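Local coordinates for protein dihydropteridine reductase (Caenorhabditis elegans, PDB 1OOE) that probably reduces quinonoid dihydrobiopterin to tetrahydrobiopterin with NADH or NADPH, as a homodimeric member of the short-chain dehydrogenase/reductase family, at residues A[51-61]-A[105-114]; A[4-15]-A[71-80]. All blocks are in the same frame, centred on the assembly; numbering follows the deposited sequence. Where two conformers were deposited one is given.

Contact 1: residues A[51-61]-A[105-114]; sequences KNWTEQEQSIL and VWSSAIAAKL
Trp53 and Trp106 meet where helix 53-61 and helix 105-114, running in the same general direction, cross at -38°, their axes 10.5 Å apart at the closest; Glu57 faces Ile110 and Leu61 faces Leu114. Asn52 and Glu55 close the start of helix 53-61 with a capping box: Glu55 N donates to Asn52 OD1 and Asn52 N to Glu55 OE1, so a short polar residue and an acid satisfy backbone N-H groups. The two indoles lie face to face, their planes 10° from parallel, with Trp53 CD2 3.4 Å from Trp106 CD1. CG of Trp53 stands anti to the backbone N (chi1 -155°), which lays the ring across the neighbouring helix; Trp53 CB then sits over the six-membered ring of Trp106. Trp53 is also a knob in a hole formed by Val105, Trp106, Ala109 and Ile110, where the small Ala109 lets its CB meet Trp53 CZ2 at 3.6 Å. Ile110 returns the pattern, entering among Gln56, Glu57, Ile60 and Leu61, with its CD1 3.9 Å from Ile60 CD1. At the edge of the Trp106 ring Gln56 NE2 lies 3.7 Å from CZ3. A water bonds to Glu57 OE2 and, weakly, to Lys113 NZ, whose stronger partner is the backbone O of Ser90 of the second subunit. Such knobs-into-holes packing joins neighbouring helices on one side of the Rossmann-type sheet of the short-chain dehydrogenase fold, beside the subunit interface. Val94 of the second subunit packs on Trp53 and Glu57; Ile60 and Ile110 rest on Tyr9 of strand 4-9, Ala111 on strand 73-78, and Val105 on helix 141-158.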
loop_
_atom_site.group_PDB
_atom_site.type_symbol
_atom_site.label_atom_id
_atom_site.label_comp_id
_atom_site.label_asym_id
_atom_site.label_seq_id
_atom_site.Cartn_x
_atom_site.Cartn_y
_atom_site.Cartn_z
ATOM N N LYS A 51 -10.618 17.272 3.350
ATOM C CA LYS A 51 -9.810 17.079 4.553
ATOM C C LYS A 51 -8.775 15.972 4.367
ATOM O O LYS A 51 -8.972 15.062 3.552
ATOM C CB LYS A 51 -10.720 16.747 5.742
ATOM C CG LYS A 51 -11.679 17.876 6.082
ATOM C CD LYS A 51 -12.479 17.584 7.332
ATOM C CE LYS A 51 -13.285 18.804 7.751
ATOM N NZ LYS A 51 -13.949 18.581 9.060
ATOM N N ASN A 52 -7.670 16.053 5.109
ATOM C CA ASN A 52 -6.628 15.032 4.999
ATOM C C ASN A 52 -7.022 13.763 5.753
ATOM O O ASN A 52 -8.096 13.701 6.347
ATOM C CB ASN A 52 -5.259 15.555 5.480
ATOM C CG ASN A 52 -5.265 16.019 6.927
ATOM O OD1 ASN A 52 -5.804 15.352 7.810
ATOM N ND2 ASN A 52 -4.634 17.163 7.179
ATOM N N TRP A 53 -6.150 12.759 5.727
ATOM C CA TRP A 53 -6.428 11.472 6.359
ATOM C C TRP A 53 -6.798 11.564 7.838
ATOM O O TRP A 53 -7.845 11.065 8.247
ATOM C CB TRP A 53 -5.226 10.536 6.191
ATOM C CG TRP A 53 -5.557 9.060 6.246
ATOM C CD1 TRP A 53 -6.732 8.484 6.656
ATOM C CD2 TRP A 53 -4.687 7.980 5.892
ATOM N NE1 TRP A 53 -6.640 7.109 6.576
ATOM C CE2 TRP A 53 -5.395 6.776 6.111
ATOM C CE3 TRP A 53 -3.373 7.913 5.409
ATOM C CZ2 TRP A 53 -4.830 5.518 5.863
ATOM C CZ3 TRP A 53 -2.814 6.670 5.163
ATOM C CH2 TRP A 53 -3.542 5.487 5.391
ATOM N N THR A 54 -5.944 12.198 8.639
ATOM C CA THR A 54 -6.217 12.318 10.067
ATOM C C THR A 54 -7.442 13.185 10.350
ATOM O O THR A 54 -8.188 12.922 11.293
ATOM C CB THR A 54 -4.985 12.862 10.842
ATOM O OG1 THR A 54 -4.537 14.088 10.249
ATOM C CG2 THR A 54 -3.852 11.847 10.813
ATOM N N GLU A 55 -7.663 14.211 9.532
ATOM C CA GLU A 55 -8.831 15.068 9.720
ATOM C C GLU A 55 -10.091 14.253 9.432
ATOM O O GLU A 55 -11.097 14.380 10.130
ATOM C CB GLU A 55 -8.768 16.289 8.791
ATOM C CG GLU A 55 -7.663 17.286 9.135
ATOM C CD GLU A 55 -7.623 18.470 8.178
ATOM O OE1 GLU A 55 -7.613 18.246 6.947
ATOM O OE2 GLU A 55 -7.593 19.625 8.653
ATOM N N GLN A 56 -10.038 13.412 8.400
ATOM C CA GLN A 56 -11.187 12.579 8.063
ATOM C C GLN A 56 -11.450 11.566 9.172
ATOM O O GLN A 56 -12.601 11.338 9.550
ATOM C CB GLN A 56 -10.962 11.854 6.732
ATOM C CG GLN A 56 -11.499 12.604 5.522
ATOM C CD GLN A 56 -11.384 11.792 4.249
ATOM O OE1 GLN A 56 -11.629 10.585 4.250
ATOM N NE2 GLN A 56 -11.021 12.450 3.151
ATOM N N GLU A 57 -10.387 10.962 9.698
ATOM C CA GLU A 57 -10.539 9.994 10.778
ATOM C C GLU A 57 -11.256 10.643 11.958
ATOM O O GLU A 57 -12.261 10.131 12.450
ATOM C CB GLU A 57 -9.179 9.477 11.271
ATOM C CG GLU A 57 -9.323 8.619 12.533
ATOM C CD GLU A 57 -8.019 8.346 13.255
ATOM O OE1 GLU A 57 -7.092 9.179 13.180
ATOM O OE2 GLU A 57 -7.934 7.296 13.925
ATOM N N GLN A 58 -10.739 11.782 12.402
ATOM C CA GLN A 58 -11.326 12.472 13.543
ATOM C C GLN A 58 -12.802 12.788 13.352
ATOM O O GLN A 58 -13.621 12.508 14.226
ATOM C CB GLN A 58 -10.561 13.768 13.834
ATOM C CG GLN A 58 -11.004 14.448 15.123
ATOM C CD GLN A 58 -10.166 15.666 15.455
ATOM O OE1 GLN A 58 -8.937 15.603 15.454
ATOM N NE2 GLN A 58 -10.826 16.778 15.751
ATOM N N SER A 59 -13.144 13.361 12.202
ATOM C CA SER A 59 -14.527 13.732 11.928
ATOM C C SER A 59 -15.453 12.526 11.861
ATOM O O SER A 59 -16.531 12.530 12.452
ATOM C CB SER A 59 -14.616 14.515 10.619
ATOM O OG SER A 59 -15.938 14.967 10.397
ATOM N N ILE A 60 -15.031 11.493 11.142
ATOM C CA ILE A 60 -15.843 10.293 11.009
ATOM C C ILE A 60 -16.029 9.604 12.365
ATOM O O ILE A 60 -17.135 9.184 12.709
ATOM C CB ILE A 60 -15.208 9.319 9.990
ATOM C CG1 ILE A 60 -15.262 9.942 8.589
ATOM C CG2 ILE A 60 -15.952 7.993 9.988
ATOM C CD1 ILE A 60 -14.405 9.224 7.554
ATOM N N LEU A 61 -14.957 9.510 13.144
ATOM C CA LEU A 61 -15.053 8.879 14.458
ATOM C C LEU A 61 -15.946 9.680 15.402
ATOM O O LEU A 61 -16.754 9.108 16.132
ATOM C CB LEU A 61 -13.665 8.707 15.081
ATOM C CG LEU A 61 -12.944 7.386 14.793
ATOM C CD1 LEU A 61 -12.855 7.156 13.294
ATOM C CD2 LEU A 61 -11.561 7.412 15.428
ATOM N N VAL A 105 -7.222 2.953 0.439
ATOM C CA VAL A 105 -6.491 2.807 1.693
ATOM C C VAL A 105 -7.032 3.661 2.838
ATOM O O VAL A 105 -7.181 3.171 3.955
ATOM C CB VAL A 105 -4.986 3.108 1.491
ATOM C CG1 VAL A 105 -4.240 2.977 2.814
ATOM C CG2 VAL A 105 -4.402 2.138 0.470
ATOM N N TRP A 106 -7.326 4.928 2.576
ATOM C CA TRP A 106 -7.849 5.795 3.633
ATOM C C TRP A 106 -9.143 5.229 4.224
ATOM O O TRP A 106 -9.284 5.120 5.445
ATOM C CB TRP A 106 -8.120 7.201 3.092
ATOM C CG TRP A 106 -6.893 8.052 2.859
ATOM C CD1 TRP A 106 -5.617 7.622 2.624
ATOM C CD2 TRP A 106 -6.854 9.483 2.784
ATOM N NE1 TRP A 106 -4.786 8.700 2.403
ATOM C CE2 TRP A 106 -5.522 9.854 2.496
ATOM C CE3 TRP A 106 -7.819 10.490 2.929
ATOM C CZ2 TRP A 106 -5.129 11.194 2.350
ATOM C CZ3 TRP A 106 -7.427 11.823 2.783
ATOM C CH2 TRP A 106 -6.092 12.157 2.496
ATOM N N SER A 107 -10.081 4.870 3.353
ATOM C CA SER A 107 -11.370 4.330 3.782
ATOM C C SER A 107 -11.249 3.002 4.519
ATOM O O SER A 107 -11.840 2.822 5.588
ATOM C CB SER A 107 -12.302 4.175 2.573
ATOM O OG SER A 107 -11.714 3.360 1.570
ATOM N N SER A 108 -10.481 2.073 3.957
ATOM C CA SER A 108 -10.303 0.771 4.590
ATOM C C SER A 108 -9.729 0.915 5.987
ATOM O O SER A 108 -10.151 0.227 6.906
ATOM C CB SER A 108 -9.369 -0.112 3.757
ATOM O OG SER A 108 -9.953 -0.435 2.513
ATOM N N ALA A 109 -8.758 1.808 6.139
ATOM C CA ALA A 109 -8.124 2.020 7.436
ATOM C C ALA A 109 -9.081 2.643 8.446
ATOM O O ALA A 109 -9.090 2.254 9.610
ATOM C CB ALA A 109 -6.895 2.893 7.278
ATOM N N ILE A 110 -9.869 3.623 8.013
ATOM C CA ILE A 110 -10.818 4.262 8.920
ATOM C C ILE A 110 -11.922 3.266 9.278
ATOM O O ILE A 110 -12.412 3.249 10.409
ATOM C CB ILE A 110 -11.409 5.553 8.297
ATOM C CG1 ILE A 110 -10.295 6.596 8.156
ATOM C CG2 ILE A 110 -12.532 6.105 9.179
ATOM C CD1 ILE A 110 -10.720 7.892 7.499
ATOM N N ALA A 111 -12.303 2.415 8.326
ATOM C CA ALA A 111 -13.323 1.409 8.612
ATOM C C ALA A 111 -12.781 0.476 9.701
ATOM O O ALA A 111 -13.505 0.092 10.627
ATOM C CB ALA A 111 -13.660 0.610 7.344
ATOM N N ALA A 112 -11.502 0.121 9.594
ATOM C CA ALA A 112 -10.877 -0.755 10.581
ATOM C C ALA A 112 -10.860 -0.077 11.951
ATOM O O ALA A 112 -11.167 -0.703 12.962
ATOM C CB ALA A 112 -9.451 -1.114 10.150
ATOM N N LYS A 113 -10.496 1.204 11.979
ATOM C CA LYS A 113 -10.457 1.955 13.234
ATOM C C LYS A 113 -11.845 1.958 13.873
ATOM O O LYS A 113 -11.979 1.814 15.092
ATOM C CB LYS A 113 -10.003 3.400 12.979
ATOM C CG LYS A 113 -9.818 4.232 14.255
ATOM C CD LYS A 113 -8.718 3.659 15.142
ATOM C CE LYS A 113 -8.603 4.428 16.451
ATOM N NZ LYS A 113 -7.432 3.976 17.250
ATOM N N LEU A 114 -12.878 2.129 13.053
ATOM C CA LEU A 114 -14.249 2.134 13.558
ATOM C C LEU A 114 -14.586 0.785 14.186
ATOM O O LEU A 114 -15.233 0.722 15.231
ATOM C CB LEU A 114 -15.235 2.440 12.425
ATOM C CG LEU A 114 -15.275 3.894 11.948
ATOM C CD1 LEU A 114 -16.048 4.000 10.635
ATOM C CD2 LEU A 114 -15.915 4.755 13.021
HETATM O O HOH W 1 -5.956 5.942 14.848
#

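Contact 2: residues A[4-15]-A[71-80]; sequences GKVIVYGGKGAL and SQVDGVFCVA
Asp74 N donates to Lys5 O at 2.8 Å, the firm bond between these two residues. In the conformer given, Asp74 OD1 also accepts from Lys5 N; this second grip is doubtful, because the aspartate has an alternate conformer. The acid suits this corner of the chain in that OD1 can take up a backbone N-H while, in this conformer, OD2 pairs with Lys120. The ammonium of Lys5 turns at its last torsion (chi4 65°) toward Ser71, where NZ makes a weak bond to OG, and it donates to a water at 2.8 Å. With an alanine here, Ser71 OG would probably lose its ammonium partner and Ser71 CB the methylenes that lie along it. Beyond the corner the strands run parallel: Ile7 N bonds to Gly75 O, Phe77 N to Ile7 O at 2.8 Å, Tyr9 N to Phe77 O, and Val79 N to Tyr9 O. Side chains alternate between the faces. On one, Val6 CB lies 3.9 Å from Phe77 CE2, and the ring also reaches Phe23; Gly75 suits its place because a CB there would collide with that ring. On the other, Ile7 CG1 meets Val73 CG1 at 4.0 Å, and Cys78 SG lies obliquely 4.6 Å from the Tyr9 ring centroid. Gly10, at backbone angles that call for glycine, begins the type I turn that ends at Gly13; Gly11 and Gly13 belong to a GxGxxG pattern consistent with Rossmann-type dinucleotide binding. Charge and water thus lie at the corner by Asp74, whereas regular backbone bonds between apolar faces build the middle.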
loop_
_atom_site.group_PDB
_atom_site.type_symbol
_atom_site.label_atom_id
_atom_site.label_comp_id
_atom_site.label_asym_id
_atom_site.label_seq_id
_atom_site.Cartn_x
_atom_site.Cartn_y
_atom_site.Cartn_z
ATOM N N GLY A 4 -30.494 -5.227 14.811
ATOM C CA GLY A 4 -29.100 -4.896 15.034
ATOM C C GLY A 4 -28.712 -3.636 14.285
ATOM O O GLY A 4 -29.562 -2.974 13.695
ATOM N N LYS A 5 -27.428 -3.300 14.308
ATOM C CA LYS A 5 -26.945 -2.110 13.620
ATOM C C LYS A 5 -25.735 -2.456 12.760
ATOM O O LYS A 5 -24.929 -3.310 13.126
ATOM C CB LYS A 5 -26.543 -1.027 14.630
ATOM C CG LYS A 5 -27.664 -0.539 15.542
ATOM C CD LYS A 5 -27.137 0.475 16.550
ATOM C CE LYS A 5 -28.221 0.952 17.518
ATOM N NZ LYS A 5 -28.735 -0.136 18.405
ATOM N N VAL A 6 -25.622 -1.796 11.611
ATOM C CA VAL A 6 -24.490 -2.011 10.720
ATOM C C VAL A 6 -24.063 -0.688 10.094
ATOM O O VAL A 6 -24.866 0.236 9.938
ATOM C CB VAL A 6 -24.810 -3.028 9.580
ATOM C CG1 VAL A 6 -25.086 -4.405 10.169
ATOM C CG2 VAL A 6 -25.992 -2.549 8.762
ATOM N N ILE A 7 -22.782 -0.601 9.761
ATOM C CA ILE A 7 -22.217 0.585 9.132
ATOM C C ILE A 7 -21.837 0.245 7.697
ATOM O O ILE A 7 -21.206 -0.780 7.443
ATOM C CB ILE A 7 -20.940 1.051 9.871
ATOM C CG1 ILE A 7 -21.304 1.577 11.263
ATOM C CG2 ILE A 7 -20.201 2.107 9.043
ATOM C CD1 ILE A 7 -20.095 1.904 12.117
ATOM N N VAL A 8 -22.247 1.095 6.759
ATOM C CA VAL A 8 -21.911 0.899 5.354
ATOM C C VAL A 8 -21.099 2.115 4.935
ATOM O O VAL A 8 -21.629 3.223 4.824
ATOM C CB VAL A 8 -23.170 0.803 4.450
ATOM C CG1 VAL A 8 -22.745 0.654 2.986
ATOM C CG2 VAL A 8 -24.026 -0.386 4.860
ATOM N N TYR A 9 -19.804 1.897 4.733
ATOM C CA TYR A 9 -18.876 2.943 4.329
ATOM C C TYR A 9 -18.877 2.874 2.803
ATOM O O TYR A 9 -18.297 1.957 2.216
ATOM C CB TYR A 9 -17.489 2.616 4.895
ATOM C CG TYR A 9 -16.512 3.769 4.993
ATOM C CD1 TYR A 9 -16.348 4.672 3.944
ATOM C CD2 TYR A 9 -15.700 3.913 6.120
ATOM C CE1 TYR A 9 -15.392 5.693 4.013
ATOM C CE2 TYR A 9 -14.748 4.921 6.199
ATOM C CZ TYR A 9 -14.594 5.806 5.147
ATOM O OH TYR A 9 -13.630 6.784 5.226
ATOM N N GLY A 10 -19.549 3.837 2.178
ATOM C CA GLY A 10 -19.665 3.874 0.726
ATOM C C GLY A 10 -21.101 3.554 0.328
ATOM O O GLY A 10 -21.354 2.960 -0.722
ATOM N N GLY A 11 -22.042 3.965 1.174
ATOM C CA GLY A 11 -23.454 3.701 0.934
ATOM C C GLY A 11 -24.119 4.394 -0.241
ATOM O O GLY A 11 -25.295 4.137 -0.524
ATOM N N LYS A 12 -23.390 5.279 -0.917
ATOM C CA LYS A 12 -23.934 5.987 -2.073
ATOM C C LYS A 12 -23.631 5.258 -3.379
ATOM O O LYS A 12 -24.246 5.540 -4.408
ATOM C CB LYS A 12 -23.369 7.409 -2.150
ATOM C CG LYS A 12 -23.780 8.309 -0.994
ATOM C CD LYS A 12 -25.293 8.505 -0.933
ATOM C CE LYS A 12 -25.809 9.296 -2.127
ATOM N NZ LYS A 12 -27.277 9.554 -2.042
ATOM N N GLY A 13 -22.684 4.325 -3.336
ATOM C CA GLY A 13 -22.327 3.570 -4.530
ATOM C C GLY A 13 -23.345 2.500 -4.884
ATOM O O GLY A 13 -24.275 2.245 -4.119
ATOM N N ALA A 14 -23.175 1.866 -6.042
ATOM C CA ALA A 14 -24.103 0.829 -6.482
ATOM C C ALA A 14 -24.188 -0.322 -5.478
ATOM O O ALA A 14 -25.273 -0.673 -5.017
ATOM C CB ALA A 14 -23.685 0.299 -7.854
ATOM N N LEU A 15 -23.040 -0.899 -5.141
ATOM C CA LEU A 15 -22.999 -2.007 -4.197
ATOM C C LEU A 15 -23.359 -1.550 -2.787
ATOM O O LEU A 15 -24.110 -2.226 -2.081
ATOM C CB LEU A 15 -21.607 -2.655 -4.198
ATOM C CG LEU A 15 -21.365 -3.801 -3.212
ATOM C CD1 LEU A 15 -22.386 -4.916 -3.437
ATOM C CD2 LEU A 15 -19.949 -4.333 -3.385
ATOM N N SER A 71 -24.301 1.967 22.001
ATOM C CA SER A 71 -24.523 0.804 21.147
ATOM C C SER A 71 -23.286 0.428 20.348
ATOM O O SER A 71 -22.442 1.275 20.052
ATOM C CB SER A 71 -25.668 1.069 20.165
ATOM O OG SER A 71 -26.914 1.187 20.829
ATOM N N GLN A 72 -23.183 -0.855 20.017
ATOM C CA GLN A 72 -22.088 -1.363 19.198
ATOM C C GLN A 72 -22.758 -1.806 17.910
ATOM O O GLN A 72 -23.979 -1.803 17.822
ATOM C CB GLN A 72 -21.410 -2.561 19.860
ATOM C CG GLN A 72 -20.521 -2.210 21.037
ATOM C CD GLN A 72 -19.992 -3.446 21.738
ATOM O OE1 GLN A 72 -20.763 -4.316 22.141
ATOM N NE2 GLN A 72 -18.676 -3.529 21.887
ATOM N N VAL A 73 -21.969 -2.180 16.909
ATOM C CA VAL A 73 -22.538 -2.631 15.644
ATOM C C VAL A 73 -22.202 -4.098 15.384
ATOM O O VAL A 73 -21.208 -4.616 15.891
ATOM C CB VAL A 73 -22.033 -1.776 14.456
ATOM C CG1 VAL A 73 -22.452 -0.317 14.650
ATOM C CG2 VAL A 73 -20.525 -1.893 14.328
ATOM N N ASP A 74 -23.037 -4.759 14.589
ATOM C CA ASP A 74 -22.842 -6.170 14.259
ATOM C C ASP A 74 -21.895 -6.331 13.078
ATOM O O ASP A 74 -21.325 -7.400 12.866
ATOM C CB ASP A 74 -24.183 -6.829 13.933
ATOM C CG ASP A 74 -25.152 -6.776 15.098
ATOM O OD1 ASP A 74 -25.742 -5.702 15.335
ATOM O OD2 ASP A 74 -25.313 -7.804 15.785
ATOM N N GLY A 75 -21.729 -5.259 12.312
ATOM C CA GLY A 75 -20.839 -5.310 11.167
ATOM C C GLY A 75 -20.484 -3.944 10.617
ATOM O O GLY A 75 -21.230 -2.974 10.780
ATOM N N VAL A 76 -19.313 -3.874 9.995
ATOM C CA VAL A 76 -18.812 -2.660 9.354
ATOM C C VAL A 76 -18.456 -3.144 7.949
ATOM O O VAL A 76 -17.612 -4.021 7.791
ATOM C CB VAL A 76 -17.539 -2.123 10.064
ATOM C CG1 VAL A 76 -16.974 -0.926 9.300
ATOM C CG2 VAL A 76 -17.878 -1.709 11.494
ATOM N N PHE A 77 -19.126 -2.597 6.941
ATOM C CA PHE A 77 -18.887 -3.007 5.560
ATOM C C PHE A 77 -18.328 -1.839 4.760
ATOM O O PHE A 77 -19.002 -0.830 4.583
ATOM C CB PHE A 77 -20.194 -3.489 4.921
ATOM C CG PHE A 77 -20.996 -4.427 5.792
ATOM C CD1 PHE A 77 -20.385 -5.493 6.452
ATOM C CD2 PHE A 77 -22.369 -4.250 5.934
ATOM C CE1 PHE A 77 -21.132 -6.367 7.241
ATOM C CE2 PHE A 77 -23.127 -5.119 6.721
ATOM C CZ PHE A 77 -22.508 -6.179 7.375
ATOM N N CYS A 78 -17.096 -1.983 4.275
ATOM C CA CYS A 78 -16.451 -0.920 3.510
ATOM C C CYS A 78 -16.345 -1.263 2.029
ATOM O O CYS A 78 -15.605 -2.170 1.648
ATOM C CB CYS A 78 -15.055 -0.650 4.072
ATOM S SG CYS A 78 -14.224 0.783 3.342
ATOM N N VAL A 79 -17.082 -0.526 1.202
ATOM C CA VAL A 79 -17.085 -0.745 -0.243
ATOM C C VAL A 79 -16.821 0.550 -1.013
ATOM O O VAL A 79 -17.157 0.661 -2.197
ATOM C CB VAL A 79 -18.439 -1.339 -0.704
ATOM C CG1 VAL A 79 -18.599 -2.746 -0.142
ATOM C CG2 VAL A 79 -19.595 -0.447 -0.242
ATOM N N ALA A 80 -16.197 1.515 -0.346
ATOM C CA ALA A 80 -15.900 2.809 -0.959
ATOM C C ALA A 80 -14.719 2.779 -1.929
ATOM O O ALA A 80 -13.867 1.896 -1.860
ATOM C CB ALA A 80 -15.639 3.839 0.130
HETATM O O HOH W 2 -27.034 -2.207 19.280
HETATM O O HOH W 3 -26.042 -3.674 16.984
#

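Both contacts belong to one Rossmann-like domain, and their segments alternate along the chain: helix 53-68 leads to strand 73-78, which leads to helix 93-118. Contact 2 joins two neighbouring parallel strands inside the sheet, its centre about 8 Å from the centre of the chain, whereas contact 1 pairs two helices on one side of that sheet, its centre about 14 Å from the same point. The layers meet at Tyr9, whose OH lies 3.5 Å from Ile60 CD1, and where Ala111 CB packs on Cys78 CB at 3.8 Å. Backbone hydrogen bonds carry contact 2; contact 1 has no clear direct one between its helices and relies on stacked rings and interlocking apolar side chains. Only contact 1 touches the second subunit.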